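Local coordinates for hypothetical protein ydiI (Escherichia coli, PDB 1VH5), which catalyses the hydrolysis of 1,4-dihydroxy-2-naphthoyl-CoA to 1,4-dihydroxy-2-naphthoate in menaquinone biosynthesis and also cleaves a wide range of other acyl-CoA thioesters, at residues 42-46 and 47-51; 74-77 and 78-82. All blocks are in the same frame, centred on the assembly; numbering follows the deposited sequence.

Contact 1 (42-46 and 47-51); sequences MPVDS and RTKQP
Thr48 and the backbone of Pro43 to Asp45 meet in a local, hydrogen-bonded turn, where strand 38-43 of the hotdog fold ends and the chain bends back toward helix 57-74. The Thr48 hydroxyl ties the turn from inside. As donor, OG1 gives its proton to Pro43 O at 2.7 Å, approaching 25° out of the carbonyl plane; as acceptor, the same OG1 receives Asp45 N at 3.0 Å along an almost straight N-H line (170°). A chi1 of 63° puts OG1 between the backbone N and the carbonyl carbon, within reach of both, and turns CG2 toward Met42. That methyl meets Met42 SD tip to tip at 4.0 Å, and Met42 also packs against Ala59 and Leu63 of helix 57-74.

Asp45 closes the turn with two oxygens. Its carbonyl O takes Thr48 N at 2.9 Å, and Lys49 N only weakly. Its carboxylate folds back over the next residues, OD2 accepting Arg47 N at 3.0 Å from above the carboxylate plane. The extended Lys49 chain then runs over Asp45 O and crosses Val44 at about a right angle, CE lying 4.0 Å from Val44 CG1. Arg47 leads outward instead, its NH2 bonded to Phe25 O of the same chain and its guanidinium in a cation-pi contact with that Phe25, while Phe25 of the second subunit packs on Ser46 and Arg47. With one hydroxyl serving as donor and acceptor at once, the buried Thr48 oxygen is gripped by two main-chain bonds, one given and one received, which would hold its rotation.

Contact 2 (74-77 and 78-82); sequences LCTE and GEQKV
A type II' beta turn from Glu77 to Gln80 carries the chain from the end of the long helix 57-74 of the hotdog fold into strand 81-91, and Thr76, Glu77 and Gln80 meet across it. The defining bond runs from Gln80 N to Glu77 O and is 3.2 Å long. Gly78 occupies the first central position of the turn with a positive phi of 54°, a conformation that favours glycine.

Gln80 adds a second tie in the reverse direction. Its extended side chain passes back over the carbonyl of Glu77, with Gln80 CB 3.2 Å from Glu77 O. The amide oxygen at its end, Gln80 OE1, accepts Glu77 N at 3.0 Å. This N-H points nearly straight at OE1 (171°). One residue thus grips both the N-H and the C=O of Glu77, through its side chain and its main chain respectively. The side chains of Glu77 and Gln80 run alongside each other in the same direction, yet the carboxylate and amide planes are almost perpendicular; the Glu77 carboxylate has its own partner, a salt bridge from OE2 to Lys6.

Thr76 supplies the inner side of the connection. Its OG1 bonds to Tyr73 O near the helix end and to Arg7 NH1, while Arg7 NH2 also holds Gly78 O, so the N-terminal arm is joined to the turn. The methyl of Thr76, anti to the carbonyl carbon, reaches Val82 near the start of the strand, Thr76 CG2 lying 3.7 Å from Val82 CG1.

Along the chain the two contacts come in series, with helix 57-74 between them: contact 1 lies on the approach to the helix after strand 38-43, and contact 2 forms its exit into strand 81-91. They lie on opposite sides of the chain's centre, their own centres about 32 Å apart and their nearest atoms about 17 Å apart, and they do not touch. Both nevertheless reach the same antiparallel sheet, which wraps the helix in a hotdog fold. Only contact 1 borders the second subunit of the assembly. Together they illustrate how turns held by side-chain-to-backbone bonds lie on the connections that lead from the sheet into the central helix, which carries the proposed catalytic Glu65, and out of it again.

Contact 1 (42-46 and 47-51)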
loop_
_atom_site.group_PDB
_atom_site.type_symbol
_atom_site.label_atom_id
_atom_site.label_comp_id
_atom_site.label_asym_id
_atom_site.label_seq_id
_atom_site.Cartn_x
_atom_site.Cartn_y
_atom_site.Cartn_z
ATOM N N MET A 42 1.786 -1.687 13.630
ATOM C CA MET A 42 1.763 -2.852 12.741
ATOM C C MET A 42 3.079 -3.587 12.877
ATOM O O MET A 42 4.134 -2.962 12.925
ATOM C CB MET A 42 1.572 -2.409 11.288
ATOM C CG MET A 42 1.528 -3.516 10.211
ATOM S SD MET A 42 1.346 -2.868 8.553
ATOM C CE MET A 42 2.866 -2.133 8.385
ATOM N N PRO A 43 3.030 -4.926 12.946
ATOM C CA PRO A 43 4.284 -5.667 13.091
ATOM C C PRO A 43 5.042 -5.689 11.771
ATOM O O PRO A 43 4.432 -5.599 10.683
ATOM C CB PRO A 43 3.803 -7.094 13.424
ATOM C CG PRO A 43 2.491 -7.216 12.714
ATOM C CD PRO A 43 1.874 -5.829 12.858
ATOM N N VAL A 44 6.359 -5.782 11.889
ATOM C CA VAL A 44 7.252 -6.085 10.777
ATOM C C VAL A 44 7.463 -7.596 10.903
ATOM O O VAL A 44 8.225 -8.066 11.738
ATOM C CB VAL A 44 8.591 -5.299 10.838
ATOM C CG1 VAL A 44 9.441 -5.605 9.607
ATOM C CG2 VAL A 44 8.364 -3.785 10.984
ATOM N N ASP A 45 6.696 -8.351 10.152
ATOM C CA ASP A 45 6.709 -9.824 10.269
ATOM C C ASP A 45 6.483 -10.476 8.899
ATOM O O ASP A 45 6.446 -9.814 7.847
ATOM C CB ASP A 45 5.698 -10.305 11.331
ATOM C CG ASP A 45 4.257 -10.172 10.902
ATOM O OD1 ASP A 45 3.389 -10.541 11.725
ATOM O OD2 ASP A 45 3.886 -9.745 9.803
ATOM N N SER A 46 6.290 -11.776 8.877
ATOM C CA SER A 46 6.210 -12.479 7.625
ATOM C C SER A 46 5.072 -11.980 6.731
ATOM O O SER A 46 5.150 -12.152 5.505
ATOM C CB SER A 46 6.149 -13.999 7.856
ATOM O OG SER A 46 4.951 -14.360 8.483
ATOM N N ARG A 47 4.025 -11.385 7.314
ATOM C CA ARG A 47 2.874 -10.926 6.537
ATOM C C ARG A 47 3.075 -9.535 5.976
ATOM O O ARG A 47 2.310 -9.107 5.126
ATOM C CB ARG A 47 1.577 -10.968 7.354
ATOM C CG ARG A 47 1.145 -12.394 7.676
ATOM C CD ARG A 47 -0.110 -12.469 8.539
ATOM N NE ARG A 47 -0.492 -13.859 8.820
ATOM C CZ ARG A 47 -1.630 -14.228 9.401
ATOM N NH1 ARG A 47 -1.863 -15.528 9.603
ATOM N NH2 ARG A 47 -2.543 -13.328 9.757
ATOM N N THR A 48 4.071 -8.822 6.500
ATOM C CA THR A 48 4.344 -7.452 6.053
ATOM C C THR A 48 5.762 -7.221 5.510
ATOM O O THR A 48 6.137 -6.097 5.176
ATOM C CB THR A 48 4.090 -6.463 7.179
ATOM O OG1 THR A 48 4.998 -6.740 8.267
ATOM C CG2 THR A 48 2.646 -6.533 7.760
ATOM N N LYS A 49 6.541 -8.291 5.384
ATOM C CA LYS A 49 7.882 -8.209 4.809
ATOM C C LYS A 49 7.904 -8.448 3.320
ATOM O O LYS A 49 7.118 -9.220 2.796
ATOM C CB LYS A 49 8.844 -9.204 5.505
ATOM C CG LYS A 49 9.276 -8.728 6.891
ATOM C CD LYS A 49 9.905 -9.885 7.710
ATOM C CE LYS A 49 10.548 -9.400 9.000
ATOM N NZ LYS A 49 11.218 -10.532 9.714
ATOM N N GLN A 50 8.883 -7.826 2.666
ATOM C CA GLN A 50 9.188 -8.164 1.265
ATOM C C GLN A 50 10.188 -9.339 1.273
ATOM O O GLN A 50 10.603 -9.778 2.356
ATOM C CB GLN A 50 9.649 -6.949 0.428
ATOM C CG GLN A 50 10.432 -5.878 1.152
ATOM C CD GLN A 50 11.893 -6.213 1.236
ATOM O OE1 GLN A 50 12.278 -7.272 1.755
ATOM N NE2 GLN A 50 12.729 -5.316 0.703
ATOM N N PRO A 51 10.553 -9.889 0.118
ATOM C CA PRO A 51 11.386 -11.110 0.066
ATOM C C PRO A 51 12.754 -11.029 0.700
ATOM O O PRO A 51 13.396 -12.069 0.876
ATOM C CB PRO A 51 11.541 -11.349 -1.427
ATOM C CG PRO A 51 10.310 -10.764 -1.993
ATOM C CD PRO A 51 10.086 -9.497 -1.224
#

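Contact 2 (74-77 and 78-82)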
loop_
_atom_site.group_PDB
_atom_site.type_symbol
_atom_site.label_atom_id
_atom_site.label_comp_id
_atom_site.label_asym_id
_atom_site.label_seq_id
_atom_site.Cartn_x
_atom_site.Cartn_y
_atom_site.Cartn_z
ATOM N N LEU A 74 -14.154 9.530 11.083
ATOM C CA LEU A 74 -14.414 10.116 12.400
ATOM C C LEU A 74 -14.606 11.623 12.354
ATOM O O LEU A 74 -15.123 12.195 13.341
ATOM C CB LEU A 74 -13.328 9.760 13.420
ATOM C CG LEU A 74 -13.180 8.259 13.743
ATOM C CD1 LEU A 74 -11.924 8.018 14.566
ATOM C CD2 LEU A 74 -14.401 7.699 14.502
ATOM N N CYS A 75 -14.260 12.261 11.222
ATOM C CA CYS A 75 -14.428 13.706 11.029
ATOM C C CYS A 75 -15.656 14.011 10.168
ATOM O O CYS A 75 -15.821 15.146 9.699
ATOM C CB CYS A 75 -13.171 14.362 10.453
ATOM S SG CYS A 75 -11.783 14.323 11.619
ATOM N N THR A 76 -16.498 13.003 9.947
ATOM C CA THR A 76 -17.803 13.216 9.288
ATOM C C THR A 76 -18.908 12.917 10.288
ATOM O O THR A 76 -18.635 12.474 11.416
ATOM C CB THR A 76 -17.991 12.332 8.019
ATOM O OG1 THR A 76 -18.034 10.941 8.399
ATOM C CG2 THR A 76 -16.861 12.523 7.009
ATOM N N GLU A 77 -20.156 13.132 9.879
ATOM C CA GLU A 77 -21.259 12.888 10.809
ATOM C C GLU A 77 -22.460 12.213 10.154
ATOM O O GLU A 77 -22.584 12.198 8.926
ATOM C CB GLU A 77 -21.635 14.174 11.567
ATOM C CG GLU A 77 -22.059 15.355 10.705
ATOM C CD GLU A 77 -22.224 16.612 11.564
ATOM O OE1 GLU A 77 -23.197 16.653 12.329
ATOM O OE2 GLU A 77 -21.406 17.546 11.472
ATOM N N GLY A 78 -23.328 11.621 10.976
ATOM C CA GLY A 78 -24.473 10.866 10.473
ATOM C C GLY A 78 -24.098 9.766 9.485
ATOM O O GLY A 78 -23.199 8.987 9.741
ATOM N N GLU A 79 -24.796 9.700 8.363
ATOM C CA GLU A 79 -24.550 8.642 7.384
ATOM C C GLU A 79 -23.489 9.023 6.342
ATOM O O GLU A 79 -23.327 8.320 5.342
ATOM C CB GLU A 79 -25.846 8.226 6.673
ATOM C CG GLU A 79 -26.929 7.661 7.581
ATOM C CD GLU A 79 -26.469 6.457 8.388
ATOM O OE1 GLU A 79 -26.471 6.539 9.634
ATOM O OE2 GLU A 79 -26.096 5.417 7.784
ATOM N N GLN A 80 -22.808 10.149 6.539
ATOM C CA GLN A 80 -21.685 10.534 5.684
ATOM C C GLN A 80 -20.587 9.502 5.779
ATOM O O GLN A 80 -20.435 8.798 6.795
ATOM C CB GLN A 80 -21.091 11.859 6.125
ATOM C CG GLN A 80 -21.947 13.039 5.776
ATOM C CD GLN A 80 -21.329 14.335 6.231
ATOM O OE1 GLN A 80 -20.592 14.384 7.224
ATOM N NE2 GLN A 80 -21.696 15.399 5.569
ATOM N N LYS A 81 -19.832 9.393 4.696
ATOM C CA LYS A 81 -18.678 8.512 4.664
ATOM C C LYS A 81 -17.574 9.200 3.872
ATOM O O LYS A 81 -17.776 10.269 3.282
ATOM C CB LYS A 81 -19.048 7.169 4.003
ATOM C CG LYS A 81 -20.230 6.401 4.619
ATOM C CD LYS A 81 -20.380 5.073 3.903
ATOM C CE LYS A 81 -21.656 4.349 4.312
ATOM N NZ LYS A 81 -21.446 2.877 4.396
ATOM N N VAL A 82 -16.391 8.591 3.883
ATOM C CA VAL A 82 -15.295 9.078 3.040
ATOM C C VAL A 82 -14.826 7.995 2.098
ATOM O O VAL A 82 -14.908 6.799 2.427
ATOM C CB VAL A 82 -14.080 9.638 3.841
ATOM C CG1 VAL A 82 -14.531 10.731 4.824
ATOM C CG2 VAL A 82 -13.324 8.563 4.588
#